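Local structure of piwi domain-containing protein (Vanderwaltozyma polyspora, 5THE) at residues 260-265 against 335-340; 314-319 against 360-365; 36-41 against 68-73; 49-54 against 399-404. The protein probably binds RNA as a budding-yeast Argonaute, this chain being its C-terminal lobe, which carries the Piwi domain. All blocks are in the same frame, centred on the assembly; numbering follows the deposited sequence.

Contact 1 of 4, residues 260-265 against 335-340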
loop_
_atom_site.group_PDB
_atom_site.type_symbol
_atom_site.label_atom_id
_atom_site.label_comp_id
_atom_site.label_asym_id
_atom_site.label_seq_id
_atom_site.Cartn_x
_atom_site.Cartn_y
_atom_site.Cartn_z
ATOM N N LYS A 260 0.386 -4.603 -24.849
ATOM C CA LYS A 260 0.520 -5.673 -25.833
ATOM C C LYS A 260 1.533 -5.336 -26.915
ATOM O O LYS A 260 2.214 -6.236 -27.413
ATOM C CB LYS A 260 -0.831 -5.993 -26.473
ATOM C CG LYS A 260 -1.895 -6.446 -25.485
ATOM C CD LYS A 260 -1.322 -7.413 -24.449
ATOM C CE LYS A 260 -2.375 -7.863 -23.436
ATOM N NZ LYS A 260 -3.002 -6.722 -22.702
ATOM N N GLU A 261 1.662 -4.059 -27.290
ATOM C CA GLU A 261 2.541 -3.728 -28.413
ATOM C C GLU A 261 4.012 -3.915 -28.052
ATOM O O GLU A 261 4.802 -4.401 -28.870
ATOM C CB GLU A 261 2.278 -2.298 -28.884
ATOM C CG GLU A 261 0.838 -2.038 -29.364
ATOM C CD GLU A 261 0.373 -2.932 -30.502
ATOM O OE1 GLU A 261 1.012 -2.926 -31.568
ATOM O OE2 GLU A 261 -0.643 -3.642 -30.333
ATOM N N SER A 262 4.399 -3.532 -26.833
ATOM C CA SER A 262 5.776 -3.641 -26.369
ATOM C C SER A 262 6.000 -4.873 -25.517
ATOM O O SER A 262 7.153 -5.197 -25.225
ATOM C CB SER A 262 6.165 -2.391 -25.556
ATOM O OG SER A 262 5.269 -2.241 -24.459
ATOM N N ASN A 263 4.927 -5.554 -25.108
ATOM C CA ASN A 263 5.004 -6.664 -24.162
ATOM C C ASN A 263 5.699 -6.231 -22.872
ATOM O O ASN A 263 6.468 -6.975 -22.263
ATOM C CB ASN A 263 5.691 -7.882 -24.778
ATOM C CG ASN A 263 5.407 -9.143 -23.999
ATOM O OD1 ASN A 263 4.305 -9.318 -23.473
ATOM N ND2 ASN A 263 6.405 -10.005 -23.873
ATOM N N LEU A 264 5.442 -5.002 -22.461
ATOM C CA LEU A 264 6.047 -4.495 -21.257
ATOM C C LEU A 264 4.952 -4.145 -20.259
ATOM O O LEU A 264 3.908 -3.609 -20.652
ATOM C CB LEU A 264 6.900 -3.252 -21.546
ATOM C CG LEU A 264 8.239 -3.509 -22.243
ATOM C CD1 LEU A 264 8.825 -2.191 -22.708
ATOM C CD2 LEU A 264 9.187 -4.229 -21.291
ATOM N N PRO A 265 5.145 -4.453 -18.979
ATOM C CA PRO A 265 4.107 -4.146 -17.989
ATOM C C PRO A 265 3.925 -2.646 -17.836
ATOM O O PRO A 265 4.874 -1.867 -17.938
ATOM C CB PRO A 265 4.643 -4.778 -16.704
ATOM C CG PRO A 265 6.117 -4.781 -16.879
ATOM C CD PRO A 265 6.324 -5.081 -18.355
ATOM N N LEU A 335 12.360 1.083 -20.537
ATOM C CA LEU A 335 11.451 1.944 -19.795
ATOM C C LEU A 335 10.014 1.533 -20.086
ATOM O O LEU A 335 9.743 0.903 -21.108
ATOM C CB LEU A 335 11.657 3.395 -20.199
ATOM C CG LEU A 335 13.073 3.921 -19.981
ATOM C CD1 LEU A 335 13.200 5.350 -20.477
ATOM C CD2 LEU A 335 13.455 3.730 -18.518
ATOM N N PRO A 336 9.070 1.855 -19.205
ATOM C CA PRO A 336 7.678 1.504 -19.483
ATOM C C PRO A 336 7.147 2.280 -20.678
ATOM O O PRO A 336 7.597 3.389 -20.989
ATOM C CB PRO A 336 6.936 1.882 -18.194
ATOM C CG PRO A 336 7.825 2.852 -17.494
ATOM C CD PRO A 336 9.234 2.512 -17.895
ATOM N N THR A 337 6.206 1.661 -21.376
ATOM C CA THR A 337 5.577 2.312 -22.508
ATOM C C THR A 337 4.189 2.845 -22.183
ATOM O O THR A 337 3.598 3.521 -23.029
ATOM C CB THR A 337 5.512 1.354 -23.710
ATOM O OG1 THR A 337 4.750 0.189 -23.364
ATOM C CG2 THR A 337 6.929 0.930 -24.125
ATOM N N LYS A 338 3.671 2.571 -20.984
ATOM C CA LYS A 338 2.422 3.146 -20.493
ATOM C C LYS A 338 2.575 3.410 -19.005
ATOM O O LYS A 338 3.209 2.629 -18.290
ATOM C CB LYS A 338 1.208 2.218 -20.705
ATOM C CG LYS A 338 0.817 1.949 -22.157
ATOM C CD LYS A 338 -0.450 1.095 -22.196
ATOM C CE LYS A 338 -0.853 0.751 -23.626
ATOM N NZ LYS A 338 -1.107 1.983 -24.407
ATOM N N ILE A 339 1.971 4.502 -18.539
ATOM C CA ILE A 339 1.998 4.875 -17.129
ATOM C C ILE A 339 0.563 5.038 -16.641
ATOM O O ILE A 339 -0.258 5.689 -17.298
ATOM C CB ILE A 339 2.810 6.168 -16.903
ATOM C CG1 ILE A 339 4.251 5.977 -17.385
ATOM C CG2 ILE A 339 2.801 6.583 -15.464
ATOM C CD1 ILE A 339 5.102 7.240 -17.244
ATOM N N MET A 340 0.267 4.444 -15.490
ATOM C CA MET A 340 -1.027 4.550 -14.822
ATOM C C MET A 340 -0.802 5.226 -13.478
ATOM O O MET A 340 -0.085 4.686 -12.630
ATOM C CB MET A 340 -1.646 3.165 -14.639
ATOM C CG MET A 340 -3.005 3.146 -13.988
ATOM S SD MET A 340 -4.312 3.058 -15.220
ATOM C CE MET A 340 -3.740 1.664 -16.199
HETATM O O HOH W 1 4.507 -0.395 -20.248
#
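Ser262 and Thr337 meet through their hydroxyls, the Ser262 OG donating to Thr337 OG1 across 2.7 Å. The threonine side chain lies at the centre of the fit. Its CB stands 3.7 Å from Ser262 OG, and the two branches then divide the work. OG1 sits between the backbone N and the carbonyl carbon of its own residue (chi1 60°), a rotation that turns it to Ser262; OG1 is also hydrogen-bonded to Asp259 OD2, so the hydroxyl links the serine to an acid just before it in the chain. The methyl CG2 takes the apolar side, lying 3.7 Å from Ser262 CB and 3.9 Å from Leu264 CD1, with the leucine chain crossing it at about a right angle. Leu264 CD1 also rests 3.6 Å from Leu335 O. A valine in place of Thr337 would probably leave both Ser262 OG and the Asp259 carboxylate without this shared partner. Residues 260-263 form the turn between strand 258-259 and strand 264-274, with a G1 beta bulge in which Asn263 and Leu264 both face Asp259; Asn263 has the left-handed backbone conformation that asparagine tolerates well. Strand 264-274 pairs in parallel with strand 339-344 in the RNase H-like sheet of the Piwi domain. Where the segments have not yet closed into direct strand pairing, one water bridges them: it donates to Pro265 O at 2.8 Å and accepts from Thr337 N at 2.9 Å. Pro265 has no N-H to offer, but its carbonyl also accepts from the hydroxyl of Tyr327.

Contact 2 of 4, residues 314-319 against 360-365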
loop_
_atom_site.group_PDB
_atom_site.type_symbol
_atom_site.label_atom_id
_atom_site.label_comp_id
_atom_site.label_asym_id
_atom_site.label_seq_id
_atom_site.Cartn_x
_atom_site.Cartn_y
_atom_site.Cartn_z
ATOM N N THR A 314 3.333 19.674 -6.550
ATOM C CA THR A 314 3.874 20.506 -7.622
ATOM C C THR A 314 4.991 19.810 -8.380
ATOM O O THR A 314 5.075 19.908 -9.610
ATOM C CB THR A 314 4.395 21.824 -7.052
ATOM O OG1 THR A 314 3.359 22.450 -6.296
ATOM C CG2 THR A 314 4.821 22.751 -8.183
ATOM N N ASN A 315 5.878 19.133 -7.671
ATOM C CA ASN A 315 7.040 18.522 -8.290
ATOM C C ASN A 315 6.965 17.001 -8.198
ATOM O O ASN A 315 7.970 16.328 -7.960
ATOM C CB ASN A 315 8.325 19.063 -7.665
ATOM C CG ASN A 315 9.518 18.991 -8.616
ATOM O OD1 ASN A 315 9.366 18.720 -9.816
ATOM N ND2 ASN A 315 10.715 19.236 -8.080
ATOM N N VAL A 316 5.763 16.444 -8.404
ATOM C CA VAL A 316 5.598 14.991 -8.366
ATOM C C VAL A 316 6.534 14.336 -9.378
ATOM O O VAL A 316 7.118 13.278 -9.115
ATOM C CB VAL A 316 4.118 14.605 -8.592
ATOM C CG1 VAL A 316 3.633 14.941 -10.028
ATOM C CG2 VAL A 316 3.893 13.123 -8.290
ATOM N N GLY A 317 6.743 14.996 -10.520
ATOM C CA GLY A 317 7.584 14.434 -11.551
ATOM C C GLY A 317 9.007 14.194 -11.095
ATOM O O GLY A 317 9.678 13.293 -11.603
ATOM N N SER A 318 9.490 14.985 -10.134
ATOM C CA SER A 318 10.841 14.757 -9.639
ATOM C C SER A 318 10.982 13.364 -9.030
ATOM O O SER A 318 12.039 12.732 -9.160
ATOM C CB SER A 318 11.216 15.838 -8.628
ATOM O OG SER A 318 10.539 15.641 -7.403
ATOM N N LEU A 319 9.919 12.856 -8.396
ATOM C CA LEU A 319 9.881 11.507 -7.833
ATOM C C LEU A 319 9.802 10.415 -8.894
ATOM O O LEU A 319 9.859 9.228 -8.544
ATOM C CB LEU A 319 8.693 11.380 -6.876
ATOM C CG LEU A 319 8.612 12.439 -5.777
ATOM C CD1 LEU A 319 7.451 12.171 -4.843
ATOM C CD2 LEU A 319 9.913 12.473 -5.008
ATOM N N LYS A 360 1.098 16.988 -16.062
ATOM C CA LYS A 360 2.121 17.703 -16.828
ATOM C C LYS A 360 3.505 17.518 -16.219
ATOM O O LYS A 360 4.492 17.344 -16.942
ATOM C CB LYS A 360 1.786 19.195 -16.903
ATOM C CG LYS A 360 2.858 20.036 -17.617
ATOM C CD LYS A 360 2.528 21.535 -17.580
ATOM C CE LYS A 360 3.761 22.366 -17.921
ATOM N NZ LYS A 360 3.444 23.757 -18.321
ATOM N N SER A 361 3.603 17.558 -14.892
ATOM C CA SER A 361 4.899 17.341 -14.262
ATOM C C SER A 361 5.433 15.947 -14.565
ATOM O O SER A 361 6.632 15.772 -14.805
ATOM C CB SER A 361 4.794 17.562 -12.759
ATOM O OG SER A 361 6.006 17.188 -12.132
ATOM N N ILE A 362 4.556 14.942 -14.565
ATOM C CA ILE A 362 4.990 13.585 -14.886
ATOM C C ILE A 362 5.512 13.518 -16.316
ATOM O O ILE A 362 6.593 12.977 -16.572
ATOM C CB ILE A 362 3.841 12.584 -14.654
ATOM C CG1 ILE A 362 3.560 12.456 -13.155
ATOM C CG2 ILE A 362 4.180 11.227 -15.254
ATOM C CD1 ILE A 362 2.328 11.631 -12.828
ATOM N N LYS A 363 4.752 14.064 -17.272
ATOM C CA LYS A 363 5.155 13.919 -18.669
ATOM C C LYS A 363 6.435 14.695 -18.952
ATOM O O LYS A 363 7.318 14.215 -19.673
ATOM C CB LYS A 363 4.031 14.372 -19.593
ATOM C CG LYS A 363 2.808 13.457 -19.593
ATOM C CD LYS A 363 1.820 13.896 -20.648
ATOM C CE LYS A 363 2.340 13.616 -22.049
ATOM N NZ LYS A 363 2.386 12.162 -22.367
ATOM N N GLU A 364 6.575 15.878 -18.353
ATOM C CA GLU A 364 7.758 16.688 -18.613
ATOM C C GLU A 364 8.979 16.122 -17.908
ATOM O O GLU A 364 10.086 16.141 -18.467
ATOM C CB GLU A 364 7.485 18.137 -18.207
ATOM C CG GLU A 364 6.412 18.735 -19.122
ATOM C CD GLU A 364 6.181 20.213 -18.945
ATOM O OE1 GLU A 364 6.525 20.757 -17.870
ATOM O OE2 GLU A 364 5.632 20.817 -19.899
ATOM N N SER A 365 8.801 15.580 -16.701
ATOM C CA SER A 365 9.934 14.971 -16.004
ATOM C C SER A 365 10.428 13.724 -16.729
ATOM O O SER A 365 11.638 13.540 -16.894
ATOM C CB SER A 365 9.565 14.640 -14.560
ATOM O OG SER A 365 9.235 15.827 -13.851
HETATM O O HOH W 2 8.107 18.967 -12.751
#
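Ser361 and Ser365, one turn apart on the same helix, both point at Gly317, whose CA comes within 4.3 Å of the CA of Ile362. The two serines are turned differently. In Ser361 the hydroxyl lies opposite the backbone N (chi1 173°) and reaches outward, where Ser361 OG accepts from Gly317 N at 2.8 Å, in a bond bent to 139°. Ser365 OG lies beside its own backbone N instead and folds back to donate to Ser361 O; since the Ser365 N-H uses the other face of that carbonyl, the oxygen is gripped from both sides. Held there, Ser365 OG sits 3.2 Å from Gly317 CA. A side chain on Gly317 would run into this hydroxyl and into Ser361 O, and small serines opposite a glycine are what permit so close an approach. The approach brings the 3-10 turn 316-319, which leads into helix 320-329, against helix 351-373 of the RNase H-like Piwi domain. On the inner side, Val316 CG1 meets Ile362 CG1 at 4.0 Å, and both branched side chains also lie on Tyr341 of strand 339-344, so their bulk fills the corner between helix and sheet. On the outer side a water joins Ser361 OG, at 2.8 Å, to Asn315 OD1, to which it donates. An alanine in place of Ser361 would probably leave the Gly317 N-H without its acceptor and break this water link. Asn315 also steadies the turn with its backbone: Asn315 O accepts from Ser318 N and from Ser318 OG, the hydroxyl lying 2.7 Å from Asn315 O.

Contact 3 of 4, residues 36-41 against 68-73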
loop_
_atom_site.group_PDB
_atom_site.type_symbol
_atom_site.label_atom_id
_atom_site.label_comp_id
_atom_site.label_asym_id
_atom_site.label_seq_id
_atom_site.Cartn_x
_atom_site.Cartn_y
_atom_site.Cartn_z
ATOM N N VAL A 36 -8.279 -14.024 -10.440
ATOM C CA VAL A 36 -7.700 -15.221 -9.847
ATOM C C VAL A 36 -6.561 -14.794 -8.933
ATOM O O VAL A 36 -5.603 -14.156 -9.380
ATOM C CB VAL A 36 -7.206 -16.184 -10.933
ATOM C CG1 VAL A 36 -6.572 -17.390 -10.306
ATOM C CG2 VAL A 36 -8.358 -16.572 -11.850
ATOM N N VAL A 37 -6.661 -15.131 -7.649
ATOM C CA VAL A 37 -5.560 -14.859 -6.733
ATOM C C VAL A 37 -4.544 -15.986 -6.852
ATOM O O VAL A 37 -4.903 -17.164 -6.820
ATOM C CB VAL A 37 -6.063 -14.709 -5.288
ATOM C CG1 VAL A 37 -4.872 -14.533 -4.340
ATOM C CG2 VAL A 37 -7.016 -13.514 -5.166
ATOM N N GLN A 38 -3.274 -15.629 -7.004
ATOM C CA GLN A 38 -2.211 -16.592 -7.261
ATOM C C GLN A 38 -1.355 -16.770 -6.012
ATOM O O GLN A 38 -0.831 -15.790 -5.483
ATOM C CB GLN A 38 -1.333 -16.122 -8.427
ATOM C CG GLN A 38 -0.158 -17.038 -8.710
ATOM C CD GLN A 38 -0.598 -18.311 -9.400
ATOM O OE1 GLN A 38 -1.163 -18.256 -10.476
ATOM N NE2 GLN A 38 -0.357 -19.457 -8.779
ATOM N N PHE A 39 -1.194 -18.018 -5.564
ATOM C CA PHE A 39 -0.216 -18.391 -4.550
ATOM C C PHE A 39 0.943 -19.124 -5.226
ATOM O O PHE A 39 1.005 -19.218 -6.455
ATOM C CB PHE A 39 -0.879 -19.240 -3.456
ATOM C CG PHE A 39 -2.183 -18.679 -2.970
ATOM C CD1 PHE A 39 -2.213 -17.542 -2.178
ATOM C CD2 PHE A 39 -3.381 -19.278 -3.324
ATOM C CE1 PHE A 39 -3.427 -17.013 -1.742
ATOM C CE2 PHE A 39 -4.592 -18.758 -2.891
ATOM C CZ PHE A 39 -4.610 -17.625 -2.096
ATOM N N LYS A 40 1.871 -19.649 -4.422
ATOM C CA LYS A 40 3.034 -20.322 -4.996
ATOM C C LYS A 40 2.624 -21.491 -5.890
ATOM O O LYS A 40 3.108 -21.625 -7.017
ATOM C CB LYS A 40 3.977 -20.821 -3.899
ATOM C CG LYS A 40 5.304 -21.280 -4.467
ATOM C CD LYS A 40 6.251 -21.796 -3.397
ATOM C CE LYS A 40 7.685 -21.592 -3.850
ATOM N NZ LYS A 40 8.568 -22.693 -3.412
ATOM N N GLU A 41 1.739 -22.347 -5.409
ATOM C CA GLU A 41 1.487 -23.619 -6.081
ATOM C C GLU A 41 0.000 -23.873 -6.262
ATOM O O GLU A 41 -0.426 -25.023 -6.394
ATOM C CB GLU A 41 2.126 -24.772 -5.311
ATOM C CG GLU A 41 3.605 -24.569 -5.035
ATOM C CD GLU A 41 4.244 -25.760 -4.373
ATOM O OE1 GLU A 41 5.067 -26.425 -5.031
ATOM O OE2 GLU A 41 3.915 -26.038 -3.200
ATOM N N GLN A 68 1.350 -21.195 0.101
ATOM C CA GLN A 68 2.664 -20.626 0.328
ATOM C C GLN A 68 2.821 -19.340 -0.467
ATOM O O GLN A 68 2.212 -19.159 -1.527
ATOM C CB GLN A 68 3.767 -21.622 -0.035
ATOM C CG GLN A 68 3.797 -22.812 0.912
ATOM C CD GLN A 68 4.896 -23.792 0.577
ATOM O OE1 GLN A 68 5.379 -23.839 -0.552
ATOM N NE2 GLN A 68 5.295 -24.590 1.558
ATOM N N PHE A 69 3.631 -18.440 0.084
ATOM C CA PHE A 69 4.018 -17.234 -0.625
ATOM C C PHE A 69 4.737 -17.583 -1.915
ATOM O O PHE A 69 5.533 -18.524 -1.964
ATOM C CB PHE A 69 4.937 -16.376 0.243
ATOM C CG PHE A 69 4.297 -15.898 1.516
ATOM C CD1 PHE A 69 2.922 -15.686 1.584
ATOM C CD2 PHE A 69 5.064 -15.669 2.639
ATOM C CE1 PHE A 69 2.320 -15.244 2.763
ATOM C CE2 PHE A 69 4.466 -15.213 3.834
ATOM C CZ PHE A 69 3.093 -14.999 3.882
ATOM N N ILE A 70 4.496 -16.768 -2.943
ATOM C CA ILE A 70 5.070 -17.022 -4.268
ATOM C C ILE A 70 6.593 -16.985 -4.220
ATOM O O ILE A 70 7.266 -17.810 -4.842
ATOM C CB ILE A 70 4.524 -15.992 -5.279
ATOM C CG1 ILE A 70 3.055 -16.265 -5.588
ATOM C CG2 ILE A 70 5.374 -15.964 -6.555
ATOM C CD1 ILE A 70 2.341 -15.079 -6.238
ATOM N N SER A 71 7.163 -16.015 -3.508
ATOM C CA SER A 71 8.607 -15.800 -3.539
ATOM C C SER A 71 9.071 -15.405 -2.149
ATOM O O SER A 71 8.622 -14.390 -1.606
ATOM C CB SER A 71 8.992 -14.717 -4.556
ATOM O OG SER A 71 10.383 -14.425 -4.489
ATOM N N THR A 72 9.987 -16.189 -1.594
ATOM C CA THR A 72 10.548 -15.990 -0.267
ATOM C C THR A 72 12.065 -15.988 -0.373
ATOM O O THR A 72 12.619 -16.324 -1.423
ATOM C CB THR A 72 10.062 -17.105 0.667
ATOM O OG1 THR A 72 10.368 -18.378 0.088
ATOM C CG2 THR A 72 8.559 -16.993 0.882
ATOM N N PRO A 73 12.777 -15.600 0.695
ATOM C CA PRO A 73 14.245 -15.616 0.620
ATOM C C PRO A 73 14.766 -17.014 0.318
ATOM O O PRO A 73 14.280 -18.015 0.856
ATOM C CB PRO A 73 14.681 -15.149 2.012
ATOM C CG PRO A 73 13.510 -14.382 2.534
ATOM C CD PRO A 73 12.318 -15.112 2.011
#
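Ile70, which packs on the chain at Gln38 and Phe39, belongs to a classic beta bulge, in which it and Ser71 both face Ser245. The bulge lies in the chain leading to strand 77-85, whose parallel sheet is probably that of the MID domain, while residues 36-41 run off strand 37-38 of a small antiparallel sheet. One backbone bond joins the segments: Lys40 N donates to Gln68 O at 3.0 Å, and the N-H points within 21° of straight at it. Beyond that bond the lysine serves mainly as a hydrocarbon chain, suited to an exposed place because its charge continues past the contact. Its CB lies 3.4 Å from Phe69 O, and its CD 3.6 Å from Gln68 OE1. Phe39 faces the other way, its ring stacked on His67 and meeting Trp62. Ile70 reaches across with its longer branch: CG1 comes 3.6 Å from Phe39 C, and CD1 3.3 Å from Gln38 O. The Gln38 chain crosses the isoleucine at about a right angle, CG touching CD1 at 4.0 Å. It then bends at its second torsion (75°), which carries the amide back so that Gln38 NE2 donates to Phe39 O at 2.7 Å, nearly straight at 171° and in the plane of the amide.

Contact 4 of 4, residues 49-54 against 399-404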
loop_
_atom_site.group_PDB
_atom_site.type_symbol
_atom_site.label_atom_id
_atom_site.label_comp_id
_atom_site.label_asym_id
_atom_site.label_seq_id
_atom_site.Cartn_x
_atom_site.Cartn_y
_atom_site.Cartn_z
ATOM N N LYS A 49 -21.959 -18.543 -6.547
ATOM C CA LYS A 49 -22.940 -19.530 -6.114
ATOM C C LYS A 49 -24.141 -18.811 -5.529
ATOM O O LYS A 49 -24.109 -17.607 -5.246
ATOM C CB LYS A 49 -22.371 -20.516 -5.077
ATOM C CG LYS A 49 -21.291 -21.438 -5.676
ATOM C CD LYS A 49 -20.855 -22.556 -4.724
ATOM C CE LYS A 49 -19.771 -23.411 -5.378
ATOM N NZ LYS A 49 -19.540 -24.723 -4.709
ATOM N N SER A 50 -25.211 -19.581 -5.349
ATOM C CA SER A 50 -26.404 -19.067 -4.706
ATOM C C SER A 50 -26.088 -18.585 -3.296
ATOM O O SER A 50 -25.266 -19.175 -2.582
ATOM C CB SER A 50 -27.480 -20.149 -4.645
ATOM O OG SER A 50 -28.457 -19.755 -3.700
ATOM N N TYR A 51 -26.731 -17.489 -2.913
ATOM C CA TYR A 51 -26.748 -17.076 -1.523
ATOM C C TYR A 51 -27.328 -18.195 -0.668
ATOM O O TYR A 51 -28.148 -18.992 -1.128
ATOM C CB TYR A 51 -27.596 -15.813 -1.365
ATOM C CG TYR A 51 -27.416 -15.125 -0.047
ATOM C CD1 TYR A 51 -26.329 -14.282 0.167
ATOM C CD2 TYR A 51 -28.326 -15.308 0.989
ATOM C CE1 TYR A 51 -26.149 -13.641 1.374
ATOM C CE2 TYR A 51 -28.156 -14.662 2.216
ATOM C CZ TYR A 51 -27.064 -13.831 2.391
ATOM O OH TYR A 51 -26.857 -13.193 3.581
ATOM N N GLY A 52 -26.884 -18.262 0.582
ATOM C CA GLY A 52 -27.522 -19.137 1.538
ATOM C C GLY A 52 -26.579 -20.037 2.302
ATOM O O GLY A 52 -26.958 -20.572 3.349
ATOM N N THR A 53 -25.355 -20.228 1.804
ATOM C CA THR A 53 -24.368 -21.045 2.503
ATOM C C THR A 53 -23.116 -20.251 2.846
ATOM O O THR A 53 -22.085 -20.849 3.178
ATOM C CB THR A 53 -23.989 -22.273 1.675
ATOM O OG1 THR A 53 -23.327 -21.847 0.477
ATOM C CG2 THR A 53 -25.233 -23.062 1.306
ATOM N N LYS A 54 -23.187 -18.923 2.778
ATOM C CA LYS A 54 -22.066 -18.024 3.054
ATOM C C LYS A 54 -20.890 -18.251 2.105
ATOM O O LYS A 54 -19.765 -17.826 2.391
ATOM C CB LYS A 54 -21.605 -18.132 4.514
ATOM C CG LYS A 54 -22.622 -17.600 5.550
ATOM C CD LYS A 54 -22.048 -17.746 6.962
ATOM C CE LYS A 54 -23.051 -17.372 8.042
ATOM N NZ LYS A 54 -23.322 -15.919 8.085
ATOM N N ILE A 399 -30.472 -5.057 -2.243
ATOM C CA ILE A 399 -31.910 -5.233 -2.336
ATOM C C ILE A 399 -32.302 -6.704 -2.429
ATOM O O ILE A 399 -33.389 -7.076 -1.976
ATOM C CB ILE A 399 -32.440 -4.446 -3.552
ATOM C CG1 ILE A 399 -32.323 -2.949 -3.320
ATOM C CG2 ILE A 399 -33.884 -4.789 -3.869
ATOM C CD1 ILE A 399 -32.753 -2.166 -4.556
ATOM N N GLN A 400 -31.457 -7.546 -3.002
ATOM C CA GLN A 400 -31.780 -8.942 -3.253
ATOM C C GLN A 400 -30.679 -9.792 -2.663
ATOM O O GLN A 400 -29.566 -9.317 -2.421
ATOM C CB GLN A 400 -31.886 -9.238 -4.746
ATOM C CG GLN A 400 -32.763 -8.283 -5.469
ATOM C CD GLN A 400 -32.608 -8.360 -6.956
ATOM O OE1 GLN A 400 -32.890 -7.386 -7.647
ATOM N NE2 GLN A 400 -32.171 -9.525 -7.474
ATOM N N GLU A 401 -30.995 -11.061 -2.445
ATOM C CA GLU A 401 -29.958 -12.000 -2.053
ATOM C C GLU A 401 -29.250 -12.583 -3.267
ATOM O O GLU A 401 -28.017 -12.669 -3.270
ATOM C CB GLU A 401 -30.551 -13.107 -1.179
ATOM C CG GLU A 401 -30.934 -12.620 0.222
ATOM C CD GLU A 401 -31.477 -13.729 1.115
ATOM O OE1 GLU A 401 -31.834 -14.800 0.584
ATOM O OE2 GLU A 401 -31.552 -13.527 2.347
ATOM N N ASN A 402 -30.008 -12.929 -4.312
ATOM C CA ASN A 402 -29.498 -13.473 -5.562
ATOM C C ASN A 402 -29.945 -12.610 -6.728
ATOM O O ASN A 402 -30.954 -11.905 -6.656
ATOM C CB ASN A 402 -29.985 -14.919 -5.839
ATOM C CG ASN A 402 -29.497 -15.913 -4.805
ATOM O OD1 ASN A 402 -28.301 -16.185 -4.701
ATOM N ND2 ASN A 402 -30.429 -16.456 -4.020
ATOM N N ALA A 403 -29.162 -12.671 -7.804
ATOM C CA ALA A 403 -29.570 -12.172 -9.106
ATOM C C ALA A 403 -28.957 -13.102 -10.143
ATOM O O ALA A 403 -28.085 -13.916 -9.826
ATOM C CB ALA A 403 -29.128 -10.723 -9.327
ATOM N N LYS A 404 -29.411 -12.975 -11.391
ATOM C CA LYS A 404 -28.845 -13.782 -12.467
ATOM C C LYS A 404 -27.536 -13.178 -12.943
ATOM O O LYS A 404 -27.484 -11.991 -13.296
ATOM C CB LYS A 404 -29.817 -13.920 -13.638
ATOM C CG LYS A 404 -31.010 -14.803 -13.294
ATOM C CD LYS A 404 -31.856 -15.145 -14.519
ATOM C CE LYS A 404 -32.849 -16.244 -14.176
ATOM N NZ LYS A 404 -32.163 -17.445 -13.611
#
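The backbones of Tyr51 and Glu401 come nearest to each other, their CA atoms 6.0 Å apart, with no backbone-to-backbone bond between the segments; the gap is bridged by side chains. Asn402 spans it with its amide oxygen: Tyr51 N donates to Asn402 OD1 at 2.7 Å, almost straight at 169°, and lies in the carbonyl plane on a lone pair. Asparagine suits the place because its short amide can present an acceptor to a loop that runs just beside the strand. Asn402 OD1 also lies 3.4 Å from Tyr51 CB. Residues 402-404 form an outer strand of a three-stranded antiparallel sheet, paired with strand 410-415, and the loop 49-54 docks on this Piwi-domain hairpin: the backbones of Lys49 and Ala412 are hydrogen-bonded, and the Tyr51 side chain also touches Ala412. The Tyr51 ring, turned opposite to the backbone N (chi1 -166°), swings toward Glu401. There Glu401 CG makes an off-centre CH-pi contact 4.2 Å from the ring centroid, and the extended glutamate continues past the ring, its CD coming obliquely to 3.5 Å from Tyr51 CD2. Ring and carboxylate planes are inclined by 35°. Each segment is also braced from within. Ser50 OG donates to Tyr51 O at 2.7 Å, and Gln400 NE2 donates to Asn402 O at 2.8 Å, close to the plane of the glutamine amide.

In the fold
Contacts 1 and 2 lie partly buried within the Piwi domain and share its central framework: strand 339-344, entered in contact 1, precedes helix 351-373 of contact 2, and their segments alternate along the chain. Both are nested inside the long loop closed by contact 4, a surface contact. Contact 3 is also partly buried, but its segments and the first segment of contact 4 come from the earlier part of the chain, around strands 37-38 and 43-44. The chemistry differs too. A hydroxyl pair and a bridging water join contact 1; a glycine facing two serines allows the close approach of contact 2. Contact 3 has a backbone-to-backbone bond, whereas in contacts 2 and 4 a backbone N-H meets a side-chain oxygen.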